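Local structure of DNA polymerase sliding clamp 2 (Sulfolobus tokodaii, 3AIZ) at residues S17-V22 against S37-D42; D24-N29 against I68-N73; T88-E93 against T101-K106. The protein forms, with partner subunits, a ring around DNA that tethers the replicative polymerase and other DNA-processing proteins to the duplex as a moving platform. One frame throughout, in Å; residues are numbered along the deposited sequence.

Interaction 1 (S17-V22 against S37-D42); sequences SGLLKV and SRYLTD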
loop_
_atom_site.group_PDB
_atom_site.type_symbol
_atom_site.label_atom_id
_atom_site.label_comp_id
_atom_site.label_asym_id
_atom_site.label_seq_id
_atom_site.Cartn_x
_atom_site.Cartn_y
_atom_site.Cartn_z
ATOM N N SER A 17 20.974 18.306 3.129
ATOM C CA SER A 17 20.789 17.283 2.106
ATOM C C SER A 17 21.453 17.698 0.798
ATOM O O SER A 17 21.531 16.912 -0.147
ATOM C CB SER A 17 19.301 17.014 1.874
ATOM O OG SER A 17 18.683 18.112 1.224
ATOM N N GLY A 18 21.928 18.937 0.751
ATOM C CA GLY A 18 22.566 19.466 -0.438
ATOM C C GLY A 18 24.076 19.338 -0.404
ATOM O O GLY A 18 24.754 19.629 -1.389
ATOM N N LEU A 19 24.608 18.902 0.732
ATOM C CA LEU A 19 26.046 18.718 0.875
ATOM C C LEU A 19 26.531 17.545 0.026
ATOM O O LEU A 19 26.399 16.385 0.417
ATOM C CB LEU A 19 26.417 18.508 2.345
ATOM C CG LEU A 19 25.986 19.623 3.300
ATOM C CD1 LEU A 19 26.473 19.347 4.713
ATOM C CD2 LEU A 19 26.496 20.969 2.820
ATOM N N LEU A 20 27.091 17.857 -1.140
ATOM C CA LEU A 20 27.533 16.837 -2.091
ATOM C C LEU A 20 28.769 16.079 -1.619
ATOM O O LEU A 20 29.746 16.678 -1.170
ATOM C CB LEU A 20 27.807 17.465 -3.459
ATOM C CG LEU A 20 26.599 18.001 -4.228
ATOM C CD1 LEU A 20 27.052 18.799 -5.438
ATOM C CD2 LEU A 20 25.679 16.863 -4.645
ATOM N N LYS A 21 28.720 14.756 -1.733
ATOM C CA LYS A 21 29.846 13.902 -1.362
ATOM C C LYS A 21 30.287 14.124 0.080
ATOM O O LYS A 21 31.415 13.794 0.447
ATOM C CB LYS A 21 31.031 14.126 -2.308
ATOM C CG LYS A 21 30.773 13.717 -3.750
ATOM C CD LYS A 21 31.982 14.018 -4.624
ATOM C CE LYS A 21 31.737 13.625 -6.073
ATOM N NZ LYS A 21 31.521 12.158 -6.229
ATOM N N VAL A 22 29.398 14.682 0.895
ATOM C CA VAL A 22 29.716 14.940 2.294
ATOM C C VAL A 22 29.872 13.637 3.069
ATOM O O VAL A 22 29.021 12.750 2.992
ATOM C CB VAL A 22 28.650 15.820 2.980
ATOM C CG1 VAL A 22 27.317 15.087 3.065
ATOM C CG2 VAL A 22 29.120 16.233 4.362
ATOM N N SER A 37 29.445 25.565 7.975
ATOM C CA SER A 37 30.254 24.375 7.777
ATOM C C SER A 37 30.757 24.369 6.342
ATOM O O SER A 37 29.990 24.616 5.413
ATOM C CB SER A 37 29.431 23.118 8.054
ATOM O OG SER A 37 30.220 21.952 7.899
ATOM N N ARG A 38 32.045 24.102 6.159
ATOM C CA ARG A 38 32.619 24.092 4.820
ATOM C C ARG A 38 33.645 22.978 4.654
ATOM O O ARG A 38 34.551 22.821 5.471
ATOM C CB ARG A 38 33.244 25.451 4.484
ATOM C CG ARG A 38 34.569 25.740 5.180
ATOM C CD ARG A 38 35.747 25.535 4.234
ATOM N NE ARG A 38 37.022 25.878 4.858
ATOM C CZ ARG A 38 38.187 25.896 4.218
ATOM N NH1 ARG A 38 38.243 25.590 2.929
ATOM N NH2 ARG A 38 39.299 26.220 4.866
ATOM N N TYR A 39 33.486 22.198 3.592
ATOM C CA TYR A 39 34.451 21.160 3.263
ATOM C C TYR A 39 34.749 21.178 1.774
ATOM O O TYR A 39 33.957 21.676 0.972
ATOM C CB TYR A 39 33.943 19.781 3.688
ATOM C CG TYR A 39 32.718 19.327 2.937
ATOM C CD1 TYR A 39 31.456 19.780 3.293
ATOM C CD2 TYR A 39 32.820 18.441 1.872
ATOM C CE1 TYR A 39 30.329 19.369 2.611
ATOM C CE2 TYR A 39 31.700 18.023 1.182
ATOM C CZ TYR A 39 30.455 18.490 1.557
ATOM O OH TYR A 39 29.332 18.080 0.877
ATOM N N LEU A 40 35.902 20.632 1.415
ATOM C CA LEU A 40 36.359 20.625 0.037
ATOM C C LEU A 40 36.547 19.184 -0.414
ATOM O O LEU A 40 37.309 18.434 0.194
ATOM C CB LEU A 40 37.675 21.395 -0.061
ATOM C CG LEU A 40 38.313 21.638 -1.426
ATOM C CD1 LEU A 40 37.333 22.314 -2.366
ATOM C CD2 LEU A 40 39.568 22.482 -1.258
ATOM N N THR A 41 35.839 18.791 -1.468
ATOM C CA THR A 41 35.946 17.431 -1.984
ATOM C C THR A 41 37.408 17.041 -2.187
ATOM O O THR A 41 38.264 17.899 -2.402
ATOM C CB THR A 41 35.183 17.261 -3.312
ATOM O OG1 THR A 41 35.695 18.182 -4.283
ATOM C CG2 THR A 41 33.694 17.515 -3.111
ATOM N N ASP A 42 37.689 15.744 -2.109
ATOM C CA ASP A 42 39.056 15.247 -2.231
ATOM C C ASP A 42 39.744 15.731 -3.506
ATOM O O ASP A 42 40.927 16.074 -3.489
ATOM C CB ASP A 42 39.079 13.719 -2.157
ATOM C CG ASP A 42 38.699 13.195 -0.782
ATOM O OD1 ASP A 42 38.830 13.955 0.203
ATOM O OD2 ASP A 42 38.276 12.024 -0.685
#

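Interaction 2 (D24-N29 against I68-N73); sequences DEIILN and IKININ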
loop_
_atom_site.group_PDB
_atom_site.type_symbol
_atom_site.label_atom_id
_atom_site.label_comp_id
_atom_site.label_asym_id
_atom_site.label_seq_id
_atom_site.Cartn_x
_atom_site.Cartn_y
_atom_site.Cartn_z
ATOM N N ASP A 24 30.287 11.243 6.590
ATOM C CA ASP A 24 29.381 11.091 7.723
ATOM C C ASP A 24 29.595 12.167 8.787
ATOM O O ASP A 24 28.708 12.432 9.598
ATOM C CB ASP A 24 29.527 9.701 8.346
ATOM C CG ASP A 24 29.036 8.596 7.429
ATOM O OD1 ASP A 24 28.667 8.898 6.275
ATOM O OD2 ASP A 24 29.019 7.426 7.866
ATOM N N GLU A 25 30.771 12.787 8.775
ATOM C CA GLU A 25 31.119 13.778 9.787
ATOM C C GLU A 25 31.342 15.158 9.177
ATOM O O GLU A 25 32.006 15.293 8.150
ATOM C CB GLU A 25 32.377 13.343 10.544
ATOM C CG GLU A 25 32.315 11.933 11.122
ATOM C CD GLU A 25 31.493 11.849 12.396
ATOM O OE1 GLU A 25 31.488 12.832 13.170
ATOM O OE2 GLU A 25 30.860 10.796 12.629
ATOM N N ILE A 26 30.782 16.182 9.814
ATOM C CA ILE A 26 31.031 17.560 9.409
ATOM C C ILE A 26 31.389 18.400 10.626
ATOM O O ILE A 26 31.156 17.991 11.762
ATOM C CB ILE A 26 29.811 18.194 8.721
ATOM C CG1 ILE A 26 28.704 18.466 9.740
ATOM C CG2 ILE A 26 29.313 17.307 7.595
ATOM C CD1 ILE A 26 27.516 19.202 9.165
ATOM N N ILE A 27 31.955 19.577 10.383
ATOM C CA ILE A 27 32.304 20.485 11.465
ATOM C C ILE A 27 31.433 21.735 11.437
ATOM O O ILE A 27 31.594 22.594 10.571
ATOM C CB ILE A 27 33.785 20.898 11.404
ATOM C CG1 ILE A 27 34.687 19.674 11.578
ATOM C CG2 ILE A 27 34.094 21.937 12.470
ATOM C CD1 ILE A 27 36.164 20.001 11.592
ATOM N N LEU A 28 30.501 21.821 12.381
ATOM C CA LEU A 28 29.687 23.017 12.544
ATOM C C LEU A 28 30.492 24.097 13.249
ATOM O O LEU A 28 30.917 23.921 14.391
ATOM C CB LEU A 28 28.427 22.710 13.352
ATOM C CG LEU A 28 27.227 22.111 12.620
ATOM C CD1 LEU A 28 26.149 21.729 13.617
ATOM C CD2 LEU A 28 26.683 23.089 11.590
ATOM N N ASN A 29 30.703 25.217 12.567
ATOM C CA ASN A 29 31.452 26.326 13.138
ATOM C C ASN A 29 30.533 27.424 13.657
ATOM O O ASN A 29 29.785 28.034 12.893
ATOM C CB ASN A 29 32.431 26.896 12.110
ATOM C CG ASN A 29 33.431 25.865 11.626
ATOM O OD1 ASN A 29 34.204 25.316 12.410
ATOM N ND2 ASN A 29 33.421 25.597 10.327
ATOM N N ILE A 68 32.092 22.221 16.424
ATOM C CA ILE A 68 31.730 20.889 16.893
ATOM C C ILE A 68 31.617 19.901 15.738
ATOM O O ILE A 68 30.747 20.034 14.878
ATOM C CB ILE A 68 30.394 20.902 17.659
ATOM C CG1 ILE A 68 30.324 22.108 18.597
ATOM C CG2 ILE A 68 30.211 19.604 18.430
ATOM C CD1 ILE A 68 29.049 22.173 19.411
ATOM N N LYS A 69 32.499 18.907 15.726
ATOM C CA LYS A 69 32.479 17.877 14.693
ATOM C C LYS A 69 31.425 16.822 15.015
ATOM O O LYS A 69 31.585 16.038 15.950
ATOM C CB LYS A 69 33.858 17.231 14.559
ATOM C CG LYS A 69 33.973 16.223 13.430
ATOM C CD LYS A 69 35.417 15.796 13.226
ATOM C CE LYS A 69 35.548 14.804 12.083
ATOM N NZ LYS A 69 34.841 13.527 12.375
ATOM N N ILE A 70 30.348 16.806 14.235
ATOM C CA ILE A 70 29.222 15.918 14.504
ATOM C C ILE A 70 28.891 15.011 13.321
ATOM O O ILE A 70 29.324 15.256 12.195
ATOM C CB ILE A 70 27.959 16.720 14.861
ATOM C CG1 ILE A 70 27.427 17.448 13.626
ATOM C CG2 ILE A 70 28.253 17.702 15.983
ATOM C CD1 ILE A 70 26.153 18.216 13.873
ATOM N N ASN A 71 28.119 13.962 13.592
ATOM C CA ASN A 71 27.644 13.057 12.554
ATOM C C ASN A 71 26.416 13.637 11.864
ATOM O O ASN A 71 25.335 13.700 12.450
ATOM C CB ASN A 71 27.323 11.684 13.153
ATOM C CG ASN A 71 26.973 10.648 12.097
ATOM O OD1 ASN A 71 26.442 10.977 11.035
ATOM N ND2 ASN A 71 27.267 9.386 12.389
ATOM N N ILE A 72 26.588 14.059 10.616
ATOM C CA ILE A 72 25.528 14.741 9.880
ATOM C C ILE A 72 24.262 13.896 9.741
ATOM O O ILE A 72 23.155 14.432 9.679
ATOM C CB ILE A 72 26.007 15.177 8.481
ATOM C CG1 ILE A 72 24.931 16.015 7.788
ATOM C CG2 ILE A 72 26.378 13.966 7.640
ATOM C CD1 ILE A 72 25.331 16.504 6.419
ATOM N N ASN A 73 24.428 12.580 9.695
ATOM C CA ASN A 73 23.294 11.675 9.547
ATOM C C ASN A 73 22.285 11.811 10.683
ATOM O O ASN A 73 21.079 11.886 10.448
ATOM C CB ASN A 73 23.775 10.228 9.431
ATOM C CG ASN A 73 24.539 9.971 8.147
ATOM O OD1 ASN A 73 24.106 10.364 7.062
ATOM N ND2 ASN A 73 25.682 9.302 8.261
#

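Interaction 3 (T88-E93 against T101-K106); sequences TVTLEE and TVRDEK. With SO4 (sulfate ion), chain E; SO4 (sulfate ion), chain F.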
loop_
_atom_site.group_PDB
_atom_site.type_symbol
_atom_site.label_atom_id
_atom_site.label_comp_id
_atom_site.label_asym_id
_atom_site.label_seq_id
_atom_site.Cartn_x
_atom_site.Cartn_y
_atom_site.Cartn_z
ATOM N N THR A 88 10.544 25.046 14.229
ATOM C CA THR A 88 11.821 25.722 14.417
ATOM C C THR A 88 12.878 24.750 14.930
ATOM O O THR A 88 12.572 23.607 15.259
ATOM C CB THR A 88 11.698 26.910 15.392
ATOM O OG1 THR A 88 11.363 26.430 16.699
ATOM C CG2 THR A 88 10.623 27.877 14.918
ATOM N N VAL A 89 14.123 25.210 14.988
ATOM C CA VAL A 89 15.225 24.383 15.463
ATOM C C VAL A 89 16.134 25.167 16.401
ATOM O O VAL A 89 16.446 26.329 16.148
ATOM C CB VAL A 89 16.070 23.845 14.294
ATOM C CG1 VAL A 89 17.305 23.130 14.815
ATOM C CG2 VAL A 89 15.248 22.913 13.440
ATOM N N THR A 90 16.554 24.528 17.487
ATOM C CA THR A 90 17.508 25.141 18.397
ATOM C C THR A 90 18.766 24.291 18.495
ATOM O O THR A 90 18.697 23.064 18.545
ATOM C CB THR A 90 16.915 25.355 19.805
ATOM O OG1 THR A 90 16.549 24.091 20.372
ATOM C CG2 THR A 90 15.688 26.251 19.740
ATOM N N LEU A 91 19.915 24.957 18.505
ATOM C CA LEU A 91 21.200 24.291 18.653
ATOM C C LEU A 91 21.814 24.695 19.984
ATOM O O LEU A 91 22.055 25.875 20.231
ATOM C CB LEU A 91 22.135 24.680 17.508
ATOM C CG LEU A 91 21.625 24.410 16.091
ATOM C CD1 LEU A 91 22.553 25.034 15.066
ATOM C CD2 LEU A 91 21.478 22.919 15.846
ATOM N N GLU A 92 22.064 23.712 20.840
ATOM C CA GLU A 92 22.588 23.979 22.172
ATOM C C GLU A 92 23.839 23.151 22.451
ATOM O O GLU A 92 23.813 21.924 22.370
ATOM C CB GLU A 92 21.513 23.689 23.219
ATOM C CG GLU A 92 21.919 23.994 24.648
ATOM C CD GLU A 92 20.803 23.707 25.634
ATOM O OE1 GLU A 92 19.636 23.609 25.195
ATOM O OE2 GLU A 92 21.091 23.578 26.842
ATOM N N GLU A 93 24.933 23.831 22.780
ATOM C CA GLU A 93 26.193 23.156 23.066
ATOM C C GLU A 93 26.104 22.302 24.327
ATOM O O GLU A 93 25.421 22.657 25.289
ATOM C CB GLU A 93 27.332 24.169 23.204
ATOM C CG GLU A 93 28.690 23.533 23.463
ATOM C CD GLU A 93 29.771 24.556 23.754
ATOM O OE1 GLU A 93 29.439 25.752 23.902
ATOM O OE2 GLU A 93 30.954 24.165 23.836
ATOM N N THR A 101 17.129 20.469 19.019
ATOM C CA THR A 101 15.707 20.363 19.322
ATOM C C THR A 101 14.845 20.948 18.209
ATOM O O THR A 101 15.094 22.056 17.736
ATOM C CB THR A 101 15.355 21.078 20.643
ATOM O OG1 THR A 101 16.126 20.521 21.714
ATOM C CG2 THR A 101 13.873 20.925 20.953
ATOM N N VAL A 102 13.834 20.194 17.795
ATOM C CA VAL A 102 12.872 20.669 16.812
ATOM C C VAL A 102 11.533 20.929 17.490
ATOM O O VAL A 102 10.964 20.037 18.120
ATOM C CB VAL A 102 12.680 19.661 15.668
ATOM C CG1 VAL A 102 11.548 20.105 14.758
ATOM C CG2 VAL A 102 13.971 19.500 14.882
ATOM N N ARG A 103 11.034 22.153 17.358
ATOM C CA ARG A 103 9.810 22.561 18.035
ATOM C C ARG A 103 8.721 22.936 17.036
ATOM O O ARG A 103 8.937 23.756 16.144
ATOM C CB ARG A 103 10.097 23.746 18.956
ATOM C CG ARG A 103 11.364 23.579 19.773
ATOM C CD ARG A 103 11.760 24.865 20.467
ATOM N NE ARG A 103 13.069 24.744 21.099
ATOM C CZ ARG A 103 13.264 24.262 22.321
ATOM N NH1 ARG A 103 12.232 23.854 23.046
ATOM N NH2 ARG A 103 14.491 24.186 22.818
ATOM N N ASP A 104 7.548 22.333 17.193
ATOM C CA ASP A 104 6.424 22.623 16.313
ATOM C C ASP A 104 5.189 23.031 17.106
ATOM O O ASP A 104 4.389 22.186 17.503
ATOM C CB ASP A 104 6.102 21.416 15.433
ATOM C CG ASP A 104 4.983 21.698 14.455
ATOM O OD1 ASP A 104 4.781 22.882 14.107
ATOM O OD2 ASP A 104 4.306 20.738 14.034
ATOM N N GLU A 105 5.038 24.332 17.326
ATOM C CA GLU A 105 3.923 24.851 18.106
ATOM C C GLU A 105 2.579 24.456 17.499
ATOM O O GLU A 105 1.600 24.253 18.217
ATOM C CB GLU A 105 4.027 26.373 18.236
ATOM C CG GLU A 105 2.994 27.001 19.161
ATOM C CD GLU A 105 1.646 27.198 18.494
ATOM O OE1 GLU A 105 1.600 27.255 17.246
ATOM O OE2 GLU A 105 0.635 27.302 19.220
ATOM N N LYS A 106 2.539 24.341 16.175
ATOM C CA LYS A 106 1.295 24.040 15.475
ATOM C C LYS A 106 0.658 22.740 15.961
ATOM O O LYS A 106 -0.553 22.678 16.177
ATOM C CB LYS A 106 1.520 23.982 13.962
ATOM C CG LYS A 106 0.241 23.784 13.162
ATOM C CD LYS A 106 0.515 23.687 11.671
ATOM C CE LYS A 106 -0.773 23.456 10.894
ATOM N NZ LYS A 106 -0.532 23.323 9.430
HETATM S S SO4 E . 14.169 22.468 26.263
HETATM O O1 SO4 E . 14.460 21.366 27.176
HETATM O O2 SO4 E . 15.052 22.384 25.102
HETATM O O3 SO4 E . 12.775 22.381 25.831
HETATM O O4 SO4 E . 14.390 23.743 26.941
HETATM S S SO4 F . 2.222 21.695 7.251
HETATM O O1 SO4 F . 1.893 22.035 5.869
HETATM O O2 SO4 F . 2.016 22.866 8.100
HETATM O O3 SO4 F . 1.365 20.603 7.703
HETATM O O4 SO4 F . 3.619 21.276 7.328
#

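Interaction 1 (S17-V22 against S37-D42)
Tyr39 reaches from the end of strand 34-40 into the turn formed by Leu19 to Val22 and ends with its hydroxyl among the backbone atoms there. Its OH donates a hydrogen bond to Leu20 O, 2.5 Å from OH to O. The acceptor sits at the edge of the ring, in its plane. The hydroxyl stands above the plane of that carbonyl, 51° out of it, and not on a lone pair. Two apolar neighbours accompany the bond. Leu19 presents CB at the ring edge, 4.0 Å from Tyr39 CE1. Val22 lies across the phenol at about a right angle, with Val22 CB 3.5 Å from Tyr39 CZ and Val22 CG2 3.8 Å from Tyr39 CE1. Tyr39 CG lies between the backbone N and the carbonyl carbon (chi1 65°), which turns the ring off the strand and into the loop. Beside it, Lys21 CD and Thr41 CG2 meet loosely at 4.2 Å; the lysine chain then leads away, while Thr41 OG1 bonds to Asp43 and the backbone of Leu46.

The loop is shaped as a type II beta turn, with Lys21 at positive phi (56°) in its third position and a weak closing bond from Val22 N to Leu19 O. Leu19 and Val22 also pack on Ile72 of helix 72-80, and Leu20 rests on Val208 and Val211 of helix 202-211. On the strand side, Tyr39 pairs through its backbone with Val48. The arrangement belongs to the PCNA fold: the turn that leaves helix 9-16 is tied to the sheet chiefly by the hydroxyl of Tyr39, with Leu19 also packing on Val48, and it bridges helix 72-80 of the N-terminal half and helix 202-211 of the C-terminal half.

Interaction 2 (D24-N29 against I68-N73)
Strand 25-29 pairs with strand 68-71 in antiparallel fashion, with Ile26 opposite Ile70 and Leu28 opposite Ile68 as the hydrogen-bonded pairs. Ile26 N reaches Ile70 O, and Ile70 N returns to Ile26 O, both at 2.9 Å. Leu28 N likewise reaches Ile68 O at 3.1 Å, with Ile68 N returning to Leu28 O. One bond lies beyond the strand pairing, where Ile72 N donates to Asp24 O at 2.9 Å.

Apolar contacts cover the face of Ile26, Leu28, Ile68 and Ile70. Leu28 CD1 touches Ile70 CD1 at 3.5 Å, and Ile26 CG2 meets Ile72 CB at 4.0 Å, the two side chains crossing at about a right angle. Leu98 of strand 97-104 extends this layer over Leu28, Ile68 and Ile70.

Charged and mixed contacts lie on the face of Glu25, Ile27 and Lys69. Lys69 starts with CG anti to its backbone N (chi1 -175°), runs extended past Ile27 CG1, and bends only at the last torsion to bring its amine back over Glu25. The glutamate chain is bent at chi2, and Glu25 OE1 forms a salt bridge with Lys69 NZ at 3.5 Å, near the long end for such a pair. Lys69 pairs through its backbone with Glu118 of strand 109-120, and their side chains touch.

Capping begins the helix that follows the strand. Asn71, at the N-cap position of helix 72-80, accepts from Asn73 N through OD1 at 2.9 Å. A strand that passes directly into an asparagine-capped helix, here beside the antiparallel strand 25-30, is a strand-to-helix junction of the PCNA N-terminal domain.

Interaction 3 (T88-E93 against T101-K106)
Thr90 and Thr101 lie side by side on one face of the hairpin, pointing the same way, with Thr90 OG1 3.3 Å from Thr101 CB. Arg103 runs extended to NE, crossing Thr90 at about a right angle, and then turns its guanidinium at chi4 (-86°). Thr101 CG2 rests over the centre of one guanidinium face, 3.6 Å above the plane, while Thr90 meets the edge: Arg103 NH2 donates to Thr90 OG1 at 3.2 Å. A sulfate, probably from the crystallisation liquor, lies beyond the NH1/NH2 end of the group, gripped by Arg103 NH2 to its O2 (3.0 Å) and by NH1 to its O3 (3.2 Å, nearly straight at 171°). In the crystal three bonds hold the guanidinium, two of them to the sulfate. On the opposite face Val89 and Val102 approach through their CG2 methyls, 3.9 Å apart. Two pairs of backbone bonds, Thr88 with Arg103 and Thr90 with Thr101, hold the strands together. Lys106 NZ bonds to O2 of a second sulfate.

Strand 88-93 is flanked by strand 3-6 and strand 97-104 by strand 109-120, while the valine face packs on Ala9 of helix 9-16 and on Ile78 and Leu79 of helix 72-80.

From the N terminus, the chain leaves helix 9-16 through the turn at 17-22, enters strand 25-30, and returns along strand 34-40, where interaction 1 closes the first loop. Interaction 2 opens within that loop, at 24-29, and closes much later, at 68-73, so the two cross. The two contacts touch where Leu19 packs on Ile72 and Ser37 OG bonds to Ile27 O. Helix 72-80 then leads to interaction 3, a short hairpin closure that follows in series and touches interaction 2 through Ile68 and Glu93. Together they tie the turn after helix 9-16 and the start of helix 72-80 to strands 34-40, 25-30 and 66-71, and add the hairpin of strands 88-93 and 97-104.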